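Local atomic coordinates of uncharacterized protein (Candida albicans, PDB entry 5K04), a protein that serves as the non-catalytic, helical-repeat subunit (Mdm20/Naa25 family) of the NatB N-terminal acetyltransferase complex, probably scaffolding its catalytic partner. Residues N570-K575 and A604-F609; N446-T451 and I565-N570. All blocks are in the same frame, centred on the assembly; numbering follows the deposited sequence.

Interaction 1 of 2, residues N570-K575 and A604-F609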
loop_
_atom_site.group_PDB
_atom_site.type_symbol
_atom_site.label_atom_id
_atom_site.label_comp_id
_atom_site.label_asym_id
_atom_site.label_seq_id
_atom_site.Cartn_x
_atom_site.Cartn_y
_atom_site.Cartn_z
ATOM N N ASN A 570 -10.059 7.351 12.307
ATOM C CA ASN A 570 -9.598 8.311 13.322
ATOM C C ASN A 570 -8.121 8.022 13.594
ATOM O O ASN A 570 -7.783 7.174 14.428
ATOM C CB ASN A 570 -10.430 8.227 14.599
ATOM C CG ASN A 570 -10.161 9.404 15.543
ATOM O OD1 ASN A 570 -9.179 10.130 15.380
ATOM N ND2 ASN A 570 -11.034 9.593 16.527
ATOM N N ASP A 571 -7.246 8.747 12.894
ATOM C CA ASP A 571 -5.827 8.399 12.905
ATOM C C ASP A 571 -5.137 8.826 14.192
ATOM O O ASP A 571 -4.224 8.132 14.668
ATOM C CB ASP A 571 -5.109 9.016 11.698
ATOM C CG ASP A 571 -5.642 8.480 10.357
ATOM O OD1 ASP A 571 -6.468 7.529 10.366
ATOM O OD2 ASP A 571 -5.250 9.028 9.306
ATOM N N VAL A 572 -5.550 9.954 14.774
ATOM C CA VAL A 572 -4.932 10.390 16.020
ATOM C C VAL A 572 -5.306 9.464 17.177
ATOM O O VAL A 572 -4.487 9.193 18.058
ATOM C CB VAL A 572 -5.307 11.848 16.304
ATOM C CG1 VAL A 572 -4.854 12.237 17.689
ATOM C CG2 VAL A 572 -4.646 12.758 15.244
ATOM N N ALA A 573 -6.538 8.943 17.182
ATOM C CA ALA A 573 -6.934 8.020 18.241
ATOM C C ALA A 573 -6.098 6.744 18.194
ATOM O O ALA A 573 -5.709 6.206 19.235
ATOM C CB ALA A 573 -8.427 7.709 18.120
ATOM N N THR A 574 -5.810 6.254 16.989
ATOM C CA THR A 574 -4.938 5.093 16.820
ATOM C C THR A 574 -3.613 5.294 17.539
ATOM O O THR A 574 -3.171 4.431 18.299
ATOM C CB THR A 574 -4.703 4.854 15.327
ATOM O OG1 THR A 574 -5.956 4.572 14.702
ATOM C CG2 THR A 574 -3.744 3.702 15.089
ATOM N N LYS A 575 -2.974 6.452 17.328
ATOM C CA LYS A 575 -1.716 6.710 18.018
ATOM C C LYS A 575 -1.908 6.754 19.531
ATOM O O LYS A 575 -1.090 6.215 20.289
ATOM C CB LYS A 575 -1.101 8.016 17.517
ATOM C CG LYS A 575 0.211 8.346 18.241
ATOM C CD LYS A 575 0.899 9.579 17.672
ATOM C CE LYS A 575 1.444 9.322 16.274
ATOM N NZ LYS A 575 2.374 10.404 15.835
ATOM N N ALA A 604 -5.694 17.663 18.797
ATOM C CA ALA A 604 -6.193 16.375 18.316
ATOM C C ALA A 604 -7.355 16.432 17.313
ATOM O O ALA A 604 -7.515 15.479 16.534
ATOM C CB ALA A 604 -6.631 15.520 19.502
ATOM N N LYS A 605 -8.199 17.468 17.324
ATOM C CA LYS A 605 -9.318 17.600 16.352
ATOM C C LYS A 605 -10.422 16.551 16.550
ATOM O O LYS A 605 -10.912 15.959 15.591
ATOM C CB LYS A 605 -8.820 17.578 14.900
ATOM C CG LYS A 605 -8.090 18.855 14.510
ATOM C CD LYS A 605 -7.112 18.677 13.353
ATOM C CE LYS A 605 -6.421 19.997 13.011
ATOM N NZ LYS A 605 -5.736 20.637 14.197
ATOM N N PHE A 606 -10.880 16.394 17.792
ATOM C CA PHE A 606 -11.808 15.333 18.168
ATOM C C PHE A 606 -13.245 15.827 18.356
ATOM O O PHE A 606 -13.519 17.020 18.522
ATOM C CB PHE A 606 -11.347 14.668 19.462
ATOM C CG PHE A 606 -10.200 13.716 19.301
ATOM C CD1 PHE A 606 -10.017 13.009 18.130
ATOM C CD2 PHE A 606 -9.316 13.499 20.361
ATOM C CE1 PHE A 606 -8.951 12.099 18.004
ATOM C CE2 PHE A 606 -8.248 12.594 20.246
ATOM C CZ PHE A 606 -8.065 11.896 19.064
ATOM N N SER A 607 -14.166 14.863 18.331
ATOM C CA SER A 607 -15.517 15.045 18.850
ATOM C C SER A 607 -15.499 15.329 20.354
ATOM O O SER A 607 -14.523 15.048 21.059
ATOM C CB SER A 607 -16.360 13.799 18.598
ATOM O OG SER A 607 -15.913 12.715 19.412
ATOM N N VAL A 608 -16.617 15.878 20.847
ATOM C CA VAL A 608 -16.730 16.172 22.276
ATOM C C VAL A 608 -16.411 14.933 23.096
ATOM O O VAL A 608 -15.607 14.978 24.037
ATOM C CB VAL A 608 -18.126 16.720 22.620
ATOM C CG1 VAL A 608 -18.189 17.095 24.073
ATOM C CG2 VAL A 608 -18.466 17.935 21.759
ATOM N N PHE A 609 -17.001 13.793 22.719
ATOM C CA PHE A 609 -16.822 12.594 23.529
ATOM C C PHE A 609 -15.379 12.116 23.510
ATOM O O PHE A 609 -14.828 11.746 24.554
ATOM C CB PHE A 609 -17.741 11.464 23.084
ATOM C CG PHE A 609 -17.516 10.208 23.870
ATOM C CD1 PHE A 609 -17.812 10.172 25.234
ATOM C CD2 PHE A 609 -16.974 9.078 23.278
ATOM C CE1 PHE A 609 -17.592 9.036 25.981
ATOM C CE2 PHE A 609 -16.758 7.920 24.029
ATOM C CZ PHE A 609 -17.065 7.906 25.381
#
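The ring of F606 reaches from the connection ahead of helix 608-625 to the first turn of helix 571-584, where its outer rim meets N570, V572 and A573. Packing is closest around CE1 and CZ. V572 CG1 lies 3.5 Å from F606 CZ, approaching the ring at a slant. N570 OD1 comes to 3.3 Å from F606 CE1 at the ring edge, near its plane, so the carboxamide oxygen faces aromatic C-H; amide and ring planes are turned 71° apart. The backbone nitrogen A573 N also sits at this edge, 3.8 Å from F606 CZ. With CG of N570 trans to its own backbone nitrogen (chi1 -168°), the same OD1 is placed to cap the helix, accepting a weak bond from A573 N at 3.4 Å. One oxygen thus serves both the helix end and the ring rim. The buried methyl of A604, CB, covers one face of the F606 ring, offset toward its rim and 3.3 Å above the ring plane, and is 4.2 Å from V572 CG1. Y614 also meets the F606 ring, its plane inclined at about 30°, while I600 adds to the apolar neighbourhood of V572.

The solvent side begins at K605, exposed and with its chain turned away from the helix; S607 and V608 on the far flank are exposed too.

Two helix starts are therefore joined at a largely apolar surface contact: N570 is the N-cap of helix 571-584, and S607, bonding D610 N, is the N-cap of helix 608-625, an arrangement of neighbouring helices in keeping with an all-helical, TPR-related scaffold.

Interaction 2 of 2, residues N446-T451 and I565-N570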
loop_
_atom_site.group_PDB
_atom_site.type_symbol
_atom_site.label_atom_id
_atom_site.label_comp_id
_atom_site.label_asym_id
_atom_site.label_seq_id
_atom_site.Cartn_x
_atom_site.Cartn_y
_atom_site.Cartn_z
ATOM N N ASN A 446 -7.443 -2.206 4.546
ATOM C CA ASN A 446 -7.646 -2.392 5.975
ATOM C C ASN A 446 -8.741 -1.531 6.590
ATOM O O ASN A 446 -9.576 -2.000 7.369
ATOM C CB ASN A 446 -6.319 -2.022 6.620
ATOM C CG ASN A 446 -6.158 -2.549 7.942
ATOM O OD1 ASN A 446 -7.133 -2.837 8.618
ATOM N ND2 ASN A 446 -4.906 -2.665 8.371
ATOM N N TYR A 447 -8.640 -0.233 6.301
ATOM C CA TYR A 447 -9.453 0.775 6.955
ATOM C C TYR A 447 -10.940 0.566 6.695
ATOM O O TYR A 447 -11.762 1.102 7.446
ATOM C CB TYR A 447 -9.007 2.147 6.478
ATOM C CG TYR A 447 -9.466 2.492 5.066
ATOM C CD1 TYR A 447 -10.714 3.093 4.847
ATOM C CD2 TYR A 447 -8.653 2.246 3.953
ATOM C CE1 TYR A 447 -11.156 3.427 3.542
ATOM C CE2 TYR A 447 -9.089 2.582 2.644
ATOM C CZ TYR A 447 -10.342 3.163 2.450
ATOM O OH TYR A 447 -10.761 3.489 1.184
ATOM N N TYR A 448 -11.297 -0.195 5.645
ATOM C CA TYR A 448 -12.688 -0.586 5.436
ATOM C C TYR A 448 -13.231 -1.404 6.602
ATOM O O TYR A 448 -14.450 -1.498 6.760
ATOM C CB TYR A 448 -12.844 -1.388 4.126
ATOM C CG TYR A 448 -12.944 -0.544 2.871
ATOM C CD1 TYR A 448 -14.146 0.070 2.504
ATOM C CD2 TYR A 448 -11.839 -0.355 2.060
ATOM C CE1 TYR A 448 -14.242 0.859 1.355
ATOM C CE2 TYR A 448 -11.909 0.430 0.920
ATOM C CZ TYR A 448 -13.119 1.030 0.561
ATOM O OH TYR A 448 -13.173 1.798 -0.568
ATOM N N LEU A 449 -12.355 -1.995 7.416
ATOM C CA LEU A 449 -12.747 -2.785 8.574
ATOM C C LEU A 449 -12.774 -1.967 9.864
ATOM O O LEU A 449 -12.971 -2.535 10.945
ATOM C CB LEU A 449 -11.800 -3.971 8.726
ATOM C CG LEU A 449 -11.669 -4.897 7.506
ATOM C CD1 LEU A 449 -10.442 -5.797 7.647
ATOM C CD2 LEU A 449 -12.945 -5.747 7.328
ATOM N N THR A 450 -12.602 -0.647 9.758
ATOM C CA THR A 450 -12.496 0.232 10.923
ATOM C C THR A 450 -13.597 -0.027 11.956
ATOM O O THR A 450 -13.320 -0.131 13.156
ATOM C CB THR A 450 -12.528 1.688 10.443
ATOM O OG1 THR A 450 -11.379 1.953 9.616
ATOM C CG2 THR A 450 -12.576 2.671 11.618
ATOM N N THR A 451 -14.852 -0.146 11.507
ATOM C CA THR A 451 -16.012 -0.236 12.396
ATOM C C THR A 451 -16.399 -1.665 12.751
ATOM O O THR A 451 -17.380 -1.862 13.477
ATOM C CB THR A 451 -17.229 0.451 11.755
ATOM O OG1 THR A 451 -17.590 -0.243 10.552
ATOM C CG2 THR A 451 -16.917 1.911 11.419
ATOM N N ILE A 565 -20.189 10.320 1.834
ATOM C CA ILE A 565 -19.871 9.648 3.079
ATOM C C ILE A 565 -18.469 9.029 3.010
ATOM O O ILE A 565 -17.954 8.676 1.940
ATOM C CB ILE A 565 -20.921 8.570 3.400
ATOM C CG1 ILE A 565 -20.917 7.505 2.314
ATOM C CG2 ILE A 565 -22.315 9.171 3.528
ATOM C CD1 ILE A 565 -21.305 6.178 2.821
ATOM N N ASP A 566 -17.859 8.894 4.177
ATOM C CA ASP A 566 -16.512 8.385 4.335
ATOM C C ASP A 566 -16.534 7.242 5.344
ATOM O O ASP A 566 -17.366 7.224 6.254
ATOM C CB ASP A 566 -15.567 9.502 4.825
ATOM C CG ASP A 566 -15.299 10.555 3.767
ATOM O OD1 ASP A 566 -15.234 10.192 2.570
ATOM O OD2 ASP A 566 -15.142 11.737 4.140
ATOM N N VAL A 567 -15.635 6.276 5.171
ATOM C CA VAL A 567 -15.367 5.400 6.313
ATOM C C VAL A 567 -14.806 6.246 7.455
ATOM O O VAL A 567 -13.940 7.115 7.227
ATOM C CB VAL A 567 -14.413 4.260 5.917
ATOM C CG1 VAL A 567 -14.016 3.406 7.137
ATOM C CG2 VAL A 567 -15.083 3.365 4.851
ATOM N N PRO A 568 -15.311 6.099 8.659
ATOM C CA PRO A 568 -14.937 6.993 9.779
ATOM C C PRO A 568 -13.633 6.607 10.467
ATOM O O PRO A 568 -13.590 6.167 11.632
ATOM C CB PRO A 568 -16.148 6.866 10.714
ATOM C CG PRO A 568 -16.710 5.513 10.441
ATOM C CD PRO A 568 -16.489 5.266 8.971
ATOM N N VAL A 569 -12.533 6.807 9.755
ATOM C CA VAL A 569 -11.214 6.571 10.322
ATOM C C VAL A 569 -10.915 7.671 11.328
ATOM O O VAL A 569 -11.440 8.785 11.232
ATOM C CB VAL A 569 -10.135 6.517 9.223
ATOM C CG1 VAL A 569 -10.391 5.327 8.261
ATOM C CG2 VAL A 569 -10.054 7.852 8.475
ATOM N N ASN A 570 -10.059 7.351 12.307
ATOM C CA ASN A 570 -9.598 8.311 13.322
ATOM C C ASN A 570 -8.121 8.022 13.594
ATOM O O ASN A 570 -7.783 7.174 14.428
ATOM C CB ASN A 570 -10.430 8.227 14.599
ATOM C CG ASN A 570 -10.161 9.404 15.543
ATOM O OD1 ASN A 570 -9.179 10.130 15.380
ATOM N ND2 ASN A 570 -11.034 9.593 16.527
#
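V567 packs against Y447, Y448 and T450, joining a short 3-10 turn after helix 440-445 to an extended loop that leads into helix 571-584 of this all-helical, TPR-related fold. V567 gives up the most surface, and its two methyls divide the work. CG1, set trans to the backbone nitrogen (chi1 175°), points at the turn's backbone and lies 3.2 Å from Y447 O, a carbon-oxygen approach with 3.9 Å to T450 OG1 beside it. CG2 goes to the aromatic side, 4.2 Å from Y448 CD1. The CB of V567 sits at the edge of the Y447 ring, near its plane, 4.0 Å from Y447 CD1.

Those two tyrosines are sequence neighbours whose rings partly overlap one another. The Y447 hydroxyl bonds D551 O, anchoring the far end of its ring, and F552 meets that ring too, with planes about 50° apart. L413 and M416 of helix 409-419 lie against Y448. Within the turn, Y447 O accepts from T450 N at 3.0 Å; T450 OG1 is modelled so close to the same oxygen that a bond there is doubtful.

T450, next in buried surface, sets its hydroxyl and its methyl against different residues of the loop. OG1 sits beside V569 CG1, which also touches Y447 CB, whereas CG2 approaches P568 O at 3.6 Å. P568 is the centre of an inverse gamma turn, closed by V569 N bonding V567 O; this bend lets V567 and V569 both reach the Y447 and T450 side chains. Further along, T451 CG2 meets the CG corner of the proline ring, 3.7 Å from P568 CG.

The two contacts lie in series along the chain and share N570: the loop 565-570 of interaction 2 runs directly into the helix start 570-575 of interaction 1. Their centres are 13 Å apart, and no touch other than this overlap connects them. Interaction 2 spans 114 residues and ties that loop back to the turn between helices 440-445 and 456-485, whereas interaction 1 spans 29 and joins the beginnings of helices 571-584 and 608-625. Helix 506-521 borders both, with F510 meeting T450 and T574. Together they join the loop before helix 571-584 backward to the turn after helix 440-445, and the start of that helix forward to the connection before helix 608-625.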